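Local coordinates for protein putative Zn-dependent exopeptidase (Bacteroides vulgatus ATCC 8482, PDB 3GUX) that probably acts as a zinc-dependent exopeptidase of the M28 family, an aminopeptidase that removes residues from the N-terminal end of peptides, at residues K228-A233 / P264-I269. Sequence-based numbering, arbitrary orientation.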
ATOM      1  N   LYS A 228     -10.764 -12.313  -5.288  1.00 12.45           N
ATOM      2  CA  LYS A 228     -10.602 -12.901  -3.957  1.00 13.03           C
ATOM      3  C   LYS A 228     -10.812 -11.865  -2.870  1.00 14.33           C
ATOM      4  O   LYS A 228     -11.498 -12.102  -1.876  1.00 10.49           O
ATOM      5  CB  LYS A 228      -9.192 -13.481  -3.837  1.00 14.43           C
ATOM      6  CG  LYS A 228      -8.902 -14.257  -2.564  1.00 19.51           C
ATOM      7  CD  LYS A 228      -7.404 -14.426  -2.322  1.00 26.78           C
ATOM      8  CE  LYS A 228      -6.704 -15.174  -3.434  1.00 32.98           C
ATOM      9  NZ  LYS A 228      -5.282 -15.426  -3.089  1.00 35.76           N
ATOM     10  N   ILE A 229     -10.165 -10.721  -3.052  1.00 13.20           N
ATOM     11  CA  ILE A 229     -10.232  -9.608  -2.141  1.00 12.45           C
ATOM     12  C   ILE A 229     -11.668  -9.046  -2.075  1.00 13.31           C
ATOM     13  O   ILE A 229     -12.204  -8.810  -0.988  1.00  8.82           O
ATOM     14  CB  ILE A 229      -9.192  -8.508  -2.558  1.00 12.35           C
ATOM     15  CG1 ILE A 229      -7.754  -9.030  -2.356  1.00 12.67           C
ATOM     16  CG2 ILE A 229      -9.426  -7.225  -1.786  1.00 10.96           C
ATOM     17  CD1 ILE A 229      -6.609  -8.207  -3.107  1.00  8.86           C
ATOM     18  N   TRP A 230     -12.304  -8.878  -3.232  1.00 13.05           N
ATOM     19  CA  TRP A 230     -13.674  -8.357  -3.268  1.00 12.88           C
ATOM     20  C   TRP A 230     -14.646  -9.365  -2.658  1.00 12.15           C
ATOM     21  O   TRP A 230     -15.602  -8.964  -2.005  1.00 11.87           O
ATOM     22  CB  TRP A 230     -14.100  -7.974  -4.684  1.00 12.64           C
ATOM     23  CG  TRP A 230     -13.846  -6.539  -5.081  1.00 12.83           C
ATOM     24  CD1 TRP A 230     -14.782  -5.642  -5.526  1.00 12.80           C
ATOM     25  CD2 TRP A 230     -12.590  -5.830  -5.088  1.00 16.08           C
ATOM     26  NE1 TRP A 230     -14.193  -4.446  -5.826  1.00 11.78           N
ATOM     27  CE2 TRP A 230     -12.852  -4.530  -5.559  1.00 10.47           C
ATOM     28  CE3 TRP A 230     -11.278  -6.166  -4.730  1.00 11.71           C
ATOM     29  CZ2 TRP A 230     -11.856  -3.556  -5.663  1.00  8.04           C
ATOM     30  CZ3 TRP A 230     -10.290  -5.209  -4.857  1.00 16.49           C
ATOM     31  CH2 TRP A 230     -10.585  -3.925  -5.325  1.00 13.49           C
ATOM     32  N   LYS A 231     -14.368 -10.658  -2.854  1.00 11.66           N
ATOM     33  CA  LYS A 231     -15.118 -11.756  -2.245  1.00 11.27           C
ATOM     34  C   LYS A 231     -15.104 -11.647  -0.740  1.00 11.43           C
ATOM     35  O   LYS A 231     -16.144 -11.714  -0.099  1.00  9.43           O
ATOM     36  CB  LYS A 231     -14.533 -13.138  -2.650  1.00 12.26           C
ATOM     37  CG  LYS A 231     -15.285 -14.362  -2.155  1.00 13.68           C
ATOM     38  CD  LYS A 231     -14.590 -15.691  -2.600  1.00 11.52           C
ATOM     39  CE  LYS A 231     -15.240 -16.907  -1.890  1.00 14.49           C
ATOM     40  NZ  LYS A 231     -14.417 -18.123  -2.021  1.00 21.59           N
ATOM     41  N   LYS A 232     -13.918 -11.457  -0.174  1.00 15.12           N
ATOM     42  CA  LYS A 232     -13.781 -11.381   1.280  1.00 12.66           C
ATOM     43  C   LYS A 232     -14.502 -10.179   1.853  1.00  9.30           C
ATOM     44  O   LYS A 232     -15.147 -10.278   2.892  1.00 10.54           O
ATOM     45  CB  LYS A 232     -12.309 -11.361   1.691  1.00 13.54           C
ATOM     46  CG  LYS A 232     -12.077 -11.352   3.229  1.00 14.52           C
ATOM     47  CD  LYS A 232     -12.569 -12.580   3.942  1.00 13.90           C
ATOM     48  CE  LYS A 232     -11.747 -13.816   3.657  1.00 15.25           C
ATOM     49  NZ  LYS A 232     -12.279 -14.924   4.517  1.00 11.86           N
ATOM     50  N   ALA A 233     -14.416  -9.061   1.166  1.00 10.80           N
ATOM     51  CA  ALA A 233     -15.054  -7.838   1.596  1.00 12.92           C
ATOM     52  C   ALA A 233     -16.566  -8.059   1.750  1.00 10.87           C
ATOM     53  O   ALA A 233     -17.170  -7.672   2.761  1.00 11.93           O
ATOM     54  CB  ALA A 233     -14.758  -6.740   0.615  1.00  6.08           C
ATOM     55  N   PRO A 264       1.664 -10.107  -9.873  1.00 12.19           N
ATOM     56  CA  PRO A 264       0.359  -9.485 -10.114  1.00 13.90           C
ATOM     57  C   PRO A 264       0.009  -8.587  -8.913  1.00 13.30           C
ATOM     58  O   PRO A 264       0.244  -8.960  -7.768  1.00 13.08           O
ATOM     59  CB  PRO A 264      -0.594 -10.658 -10.181  1.00 14.26           C
ATOM     60  CG  PRO A 264       0.114 -11.749  -9.433  1.00 19.24           C
ATOM     61  CD  PRO A 264       1.541 -11.574  -9.817  1.00 15.53           C
ATOM     62  N   CYS A 265      -0.519  -7.413  -9.181  1.00 13.02           N
ATOM     63  CA  CYS A 265      -0.738  -6.471  -8.129  1.00 11.63           C
ATOM     64  C   CYS A 265      -2.067  -5.780  -8.302  1.00 11.40           C
ATOM     65  O   CYS A 265      -2.333  -5.197  -9.358  1.00  9.37           O
ATOM     66  CB  CYS A 265       0.389  -5.459  -8.145  1.00 14.76           C
ATOM     67  SG  CYS A 265       0.400  -4.437  -6.720  1.00 16.97           S
ATOM     68  N   VAL A 266      -2.870  -5.816  -7.238  1.00 10.83           N
ATOM     69  CA  VAL A 266      -4.223  -5.280  -7.237  1.00 10.08           C
ATOM     70  C   VAL A 266      -4.253  -3.880  -6.664  1.00 10.49           C
ATOM     71  O   VAL A 266      -3.799  -3.663  -5.546  1.00 14.54           O
ATOM     72  CB  VAL A 266      -5.196  -6.207  -6.400  1.00  8.24           C
ATOM     73  CG1 VAL A 266      -6.595  -5.689  -6.427  1.00  4.80           C
ATOM     74  CG2 VAL A 266      -5.192  -7.655  -6.930  1.00 10.15           C
ATOM     75  N   ASP A 267      -4.815  -2.935  -7.408  1.00  9.16           N
ATOM     76  CA  ASP A 267      -5.005  -1.586  -6.906  1.00 12.26           C
ATOM     77  C   ASP A 267      -6.408  -1.438  -6.267  1.00 12.80           C
ATOM     78  O   ASP A 267      -7.424  -1.660  -6.949  1.00 12.10           O
ATOM     79  CB  ASP A 267      -4.806  -0.584  -8.051  1.00 14.30           C
ATOM     80  CG  ASP A 267      -4.622   0.850  -7.574  1.00 13.30           C
ATOM     81  OD1 ASP A 267      -4.552   1.118  -6.334  1.00 15.47           O
ATOM     82  OD2 ASP A 267      -4.539   1.731  -8.457  1.00 16.05           O
ATOM     83  N   ILE A 268      -6.453  -1.126  -4.960  1.00 12.50           N
ATOM     84  CA  ILE A 268      -7.686  -0.808  -4.234  1.00 11.39           C
ATOM     85  C   ILE A 268      -7.663   0.716  -4.213  1.00 12.74           C
ATOM     86  O   ILE A 268      -6.882   1.290  -3.454  1.00  9.20           O
ATOM     87  CB  ILE A 268      -7.734  -1.387  -2.788  1.00 14.00           C
ATOM     88  CG1 ILE A 268      -7.504  -2.917  -2.815  1.00 13.36           C
ATOM     89  CG2 ILE A 268      -9.038  -0.977  -2.092  1.00 10.60           C
ATOM     90  CD1 ILE A 268      -7.516  -3.593  -1.387  1.00 12.89           C
ATOM     91  N   ILE A 269      -8.492   1.333  -5.062  1.00 12.79           N
ATOM     92  CA  ILE A 269      -8.482   2.769  -5.323  1.00 10.26           C
ATOM     93  C   ILE A 269      -9.909   3.295  -5.476  1.00 13.77           C
ATOM     94  O   ILE A 269     -10.730   2.687  -6.141  1.00 13.35           O
ATOM     95  CB  ILE A 269      -7.613   3.112  -6.575  1.00 10.92           C
ATOM     96  CG1 ILE A 269      -7.514   4.639  -6.817  1.00 17.17           C
ATOM     97  CG2 ILE A 269      -8.102   2.332  -7.823  1.00  6.44           C
ATOM     98  CD1 ILE A 269      -6.413   5.066  -7.846  1.00 12.56           C
TER
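The indole of Trp230 reaches the strand with the far end of its six-membered ring and obliquely meets the side chains of Val266 and Ile268 and the backbone O of Asp267. Phe242 also meets the indole edge-to-face, and Tyr214 meets it with planes inclined by about 45°. This is helix-on-sheet packing in the phosphorylase/hydrolase-like fold of the M28 peptidases: helix 223-236 lies against strand 265-269, an outermost strand of the mixed sheet, which is joined by backbone hydrogen bonds to strand 198-203. The short axes come within 11.1 Å at an angle of 44°, and the interface is buried, its side-chain contacts apolar, with no hydrogen bond between the two segments. Trp230 CZ3 lies 4.0 Å from Val266 CG1, while CH2 of the same ring is 4.1 Å from Ile268 CG1; the indole runs past both aliphatic chains in the opposite direction. With chi1 at -92°, off the staggered value, the ring end comes nearer the strand than the direction of the Trp230 CB suggests. The indole NE1 is satisfied by the carbonyl of Phe212, with a weak second bond to Val243 O, tying the ring to chain on both sides of the helix in sequence. Ile229, one residue earlier, points directly at the strand and meets Val266 tip to tip; its side chain also touches Val309 of helix 296-311 and Ile200 of the adjacent strand, linking two helices to the sheet. On Val266, CG1, anti to the backbone N, touches both Trp230 CZ3 and Ile229 CD1, while CG2 adds a second contact to Ile229 CD1. That terminal methyl, Ile229 CD1, rests 4.1 Å from Val266 CB, and Ile229 CG2 lies 4.1 Å from Ile268 CD1.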